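Local coordinates for acyl-CoA dehydrogenase domain protein Tcur3483 (Thermomonospora curvata, PDB 6WY9), which binds FAD and, as in other members of the acyl-CoA dehydrogenase family, probably oxidises a CH-CH bond of its substrate, at residues F62-S71 and I135-A143. Numbering follows the deposited sequence.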
loop_
_atom_site.group_PDB
_atom_site.type_symbol
_atom_site.label_atom_id
_atom_site.label_comp_id
_atom_site.label_asym_id
_atom_site.label_seq_id
_atom_site.Cartn_x
_atom_site.Cartn_y
_atom_site.Cartn_z
ATOM N N PHE A 62 34.877 0.519 18.452
ATOM C CA PHE A 62 34.878 0.902 17.049
ATOM C C PHE A 62 36.295 1.207 16.561
ATOM O O PHE A 62 36.765 0.609 15.586
ATOM C CB PHE A 62 33.932 2.082 16.853
ATOM C CG PHE A 62 33.947 2.654 15.470
ATOM C CD1 PHE A 62 33.650 1.866 14.372
ATOM C CD2 PHE A 62 34.224 4.006 15.275
ATOM C CE1 PHE A 62 33.654 2.406 13.101
ATOM C CE2 PHE A 62 34.237 4.552 14.004
ATOM C CZ PHE A 62 33.957 3.768 12.918
ATOM N N ARG A 63 37.014 2.092 17.259
ATOM C CA ARG A 63 38.337 2.496 16.780
ATOM C C ARG A 63 39.291 1.318 16.761
ATOM O O ARG A 63 40.179 1.241 15.905
ATOM C CB ARG A 63 38.919 3.618 17.653
ATOM C CG ARG A 63 38.084 4.865 17.726
ATOM C CD ARG A 63 37.862 5.436 16.353
ATOM N NE ARG A 63 39.113 5.627 15.622
ATOM C CZ ARG A 63 39.701 6.812 15.461
ATOM N NH1 ARG A 63 39.150 7.906 15.975
ATOM N NH2 ARG A 63 40.839 6.890 14.778
ATOM N N GLU A 64 39.149 0.416 17.731
ATOM C CA GLU A 64 39.939 -0.811 17.770
ATOM C C GLU A 64 39.790 -1.615 16.483
ATOM O O GLU A 64 40.780 -2.092 15.910
ATOM C CB GLU A 64 39.492 -1.638 18.969
ATOM C CG GLU A 64 40.526 -2.561 19.524
ATOM C CD GLU A 64 39.976 -3.364 20.681
ATOM O OE1 GLU A 64 39.856 -4.606 20.544
ATOM O OE2 GLU A 64 39.641 -2.739 21.713
ATOM N N VAL A 65 38.548 -1.805 16.032
ATOM C CA VAL A 65 38.315 -2.495 14.764
ATOM C C VAL A 65 38.908 -1.699 13.609
ATOM O O VAL A 65 39.685 -2.230 12.810
ATOM C CB VAL A 65 36.808 -2.746 14.553
ATOM C CG1 VAL A 65 36.568 -3.584 13.292
ATOM C CG2 VAL A 65 36.201 -3.420 15.767
ATOM N N VAL A 66 38.539 -0.413 13.502
ATOM C CA VAL A 66 38.980 0.403 12.367
ATOM C C VAL A 66 40.487 0.304 12.205
ATOM O O VAL A 66 40.995 0.071 11.101
ATOM C CB VAL A 66 38.533 1.869 12.534
ATOM C CG1 VAL A 66 39.200 2.766 11.480
ATOM C CG2 VAL A 66 36.997 1.997 12.455
ATOM N N LYS A 67 41.225 0.478 13.308
ATOM C CA LYS A 67 42.682 0.432 13.231
ATOM C C LYS A 67 43.165 -0.934 12.769
ATOM O O LYS A 67 44.129 -1.028 11.999
ATOM C CB LYS A 67 43.307 0.789 14.579
ATOM C CG LYS A 67 44.826 0.743 14.561
ATOM C CD LYS A 67 45.340 1.325 13.252
ATOM C CE LYS A 67 46.859 1.476 13.209
ATOM N NZ LYS A 67 47.370 1.517 11.785
ATOM N N MET A 68 42.506 -2.010 13.212
ATOM C CA MET A 68 42.884 -3.330 12.718
ATOM C C MET A 68 42.654 -3.437 11.215
ATOM O O MET A 68 43.568 -3.786 10.459
ATOM C CB MET A 68 42.120 -4.421 13.471
ATOM C CG MET A 68 42.849 -4.897 14.714
ATOM S SD MET A 68 42.156 -6.385 15.443
ATOM C CE MET A 68 40.655 -5.734 16.186
ATOM N N LEU A 69 41.430 -3.138 10.764
ATOM C CA LEU A 69 41.144 -3.156 9.328
ATOM C C LEU A 69 42.136 -2.308 8.547
ATOM O O LEU A 69 42.588 -2.698 7.463
ATOM C CB LEU A 69 39.732 -2.641 9.066
ATOM C CG LEU A 69 38.567 -3.450 9.608
ATOM C CD1 LEU A 69 37.325 -2.568 9.557
ATOM C CD2 LEU A 69 38.408 -4.740 8.811
ATOM N N GLY A 70 42.477 -1.134 9.084
ATOM C CA GLY A 70 43.329 -0.206 8.352
ATOM C C GLY A 70 44.735 -0.735 8.162
ATOM O O GLY A 70 45.253 -0.786 7.038
ATOM N N SER A 71 45.379 -1.145 9.251
ATOM C CA SER A 71 46.706 -1.722 9.089
ATOM C C SER A 71 46.692 -2.992 8.233
ATOM O O SER A 71 47.708 -3.299 7.608
ATOM C CB SER A 71 47.345 -1.973 10.458
ATOM O OG SER A 71 46.434 -2.598 11.333
ATOM N N ILE A 135 43.369 8.284 7.301
ATOM C CA ILE A 135 42.125 7.584 6.999
ATOM C C ILE A 135 42.439 6.182 6.492
ATOM O O ILE A 135 41.932 5.178 7.006
ATOM C CB ILE A 135 41.292 8.375 5.976
ATOM C CG1 ILE A 135 40.766 9.671 6.606
ATOM C CG2 ILE A 135 40.184 7.469 5.415
ATOM C CD1 ILE A 135 39.764 10.430 5.748
ATOM N N LEU A 136 43.305 6.105 5.481
ATOM C CA LEU A 136 43.730 4.834 4.917
ATOM C C LEU A 136 44.227 3.880 5.994
ATOM O O LEU A 136 43.837 2.708 6.028
ATOM C CB LEU A 136 44.814 5.089 3.870
ATOM C CG LEU A 136 45.311 3.915 3.034
ATOM C CD1 LEU A 136 44.185 3.288 2.187
ATOM C CD2 LEU A 136 46.494 4.369 2.167
ATOM N N SER A 137 45.111 4.354 6.870
ATOM C CA SER A 137 45.730 3.486 7.870
ATOM C C SER A 137 44.794 3.159 9.022
ATOM O O SER A 137 45.203 2.472 9.964
ATOM C CB SER A 137 46.984 4.153 8.418
ATOM O OG SER A 137 46.633 5.425 8.941
ATOM N N GLY A 138 43.560 3.641 8.974
ATOM C CA GLY A 138 42.656 3.456 10.084
ATOM C C GLY A 138 43.007 4.250 11.316
ATOM O O GLY A 138 42.617 3.857 12.415
ATOM N N ASP A 139 43.740 5.353 11.173
ATOM C CA ASP A 139 44.087 6.170 12.327
ATOM C C ASP A 139 43.233 7.426 12.468
ATOM O O ASP A 139 43.221 8.021 13.551
ATOM C CB ASP A 139 45.568 6.574 12.277
ATOM C CG ASP A 139 46.489 5.389 12.499
ATOM O OD1 ASP A 139 46.437 4.777 13.590
ATOM O OD2 ASP A 139 47.237 5.046 11.564
ATOM N N ILE A 140 42.520 7.843 11.424
ATOM C CA ILE A 140 41.694 9.041 11.478
ATOM C C ILE A 140 40.258 8.657 11.166
ATOM O O ILE A 140 39.985 8.067 10.111
ATOM C CB ILE A 140 42.161 10.115 10.488
ATOM C CG1 ILE A 140 43.559 10.608 10.833
ATOM C CG2 ILE A 140 41.163 11.284 10.493
ATOM C CD1 ILE A 140 44.205 11.329 9.689
ATOM N N VAL A 141 39.345 9.016 12.061
ATOM C CA VAL A 141 37.919 8.823 11.829
ATOM C C VAL A 141 37.228 10.176 11.906
ATOM O O VAL A 141 37.606 11.030 12.715
ATOM C CB VAL A 141 37.298 7.814 12.822
ATOM C CG1 VAL A 141 35.751 7.903 12.819
ATOM C CG2 VAL A 141 37.751 6.378 12.486
ATOM N N PHE A 142 36.234 10.374 11.036
ATOM C CA PHE A 142 35.487 11.613 10.901
ATOM C C PHE A 142 34.054 11.403 11.342
ATOM O O PHE A 142 33.513 10.306 11.218
ATOM C CB PHE A 142 35.450 12.117 9.454
ATOM C CG PHE A 142 36.622 13.013 9.072
ATOM C CD1 PHE A 142 37.849 12.466 8.766
ATOM C CD2 PHE A 142 36.476 14.407 8.996
ATOM C CE1 PHE A 142 38.936 13.287 8.408
ATOM C CE2 PHE A 142 37.547 15.228 8.634
ATOM C CZ PHE A 142 38.782 14.651 8.339
ATOM N N ALA A 143 33.422 12.476 11.805
ATOM C CA ALA A 143 31.987 12.477 12.030
ATOM C C ALA A 143 31.377 13.642 11.246
ATOM O O ALA A 143 32.041 14.651 10.992
ATOM C CB ALA A 143 31.674 12.542 13.551
#
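Lys67 reaches from helix 62-71 to the turn after helix 125-136, where its NZ donates to Ser137 O at 3.0 Å; the C=O...N angle of 152°, with the donor in the carbonyl plane, marks a well-directed bond. The same ammonium forms a salt bridge with Asp139, NZ to OD2 3.5 Å, so one charge serves both a backbone carbonyl and a carboxylate. A bend at chi2 (40°) in an otherwise extended chain brings the lysine tip to this pair. Arg63, one helical turn earlier, sends NH2 to Asp139 O at 2.9 Å; the carbonyl lies at the guanidinium edge, but an N-H...O angle of 123° makes the bond weak. Its NH1 is held more firmly by a salt bridge to Asp185 and a bond to Thr183 O, while NE, buried here, has no polar partner. Val141 CG2 lies over one guanidinium face, 3.5 Å from Arg63 NE. A leucine in place of Arg63 would probably leave Asp185 without this charge partner and Asp139 O without this donor. Beyond these polar groups, Val66 CG1 packs 4.0 Å from Val141 CG2, and Val141 CG1 meets the Phe62 ring at its edge. The CA atoms come nearest at two glycines, Gly70 CA to Gly138 CA 4.1 Å; a beta carbon on either would clash with the opposite backbone. Gly138, with its positive phi, also ends helix 125-136 in a Schellman motif. The contact thus sets helix 62-71 against the connection from helix 125-136 into strand 142-145, with Thr111 of helix 109-122 also touching Val141, and that strand runs parallel to strand 186-192 and on to the FAD-binding residue Ile144.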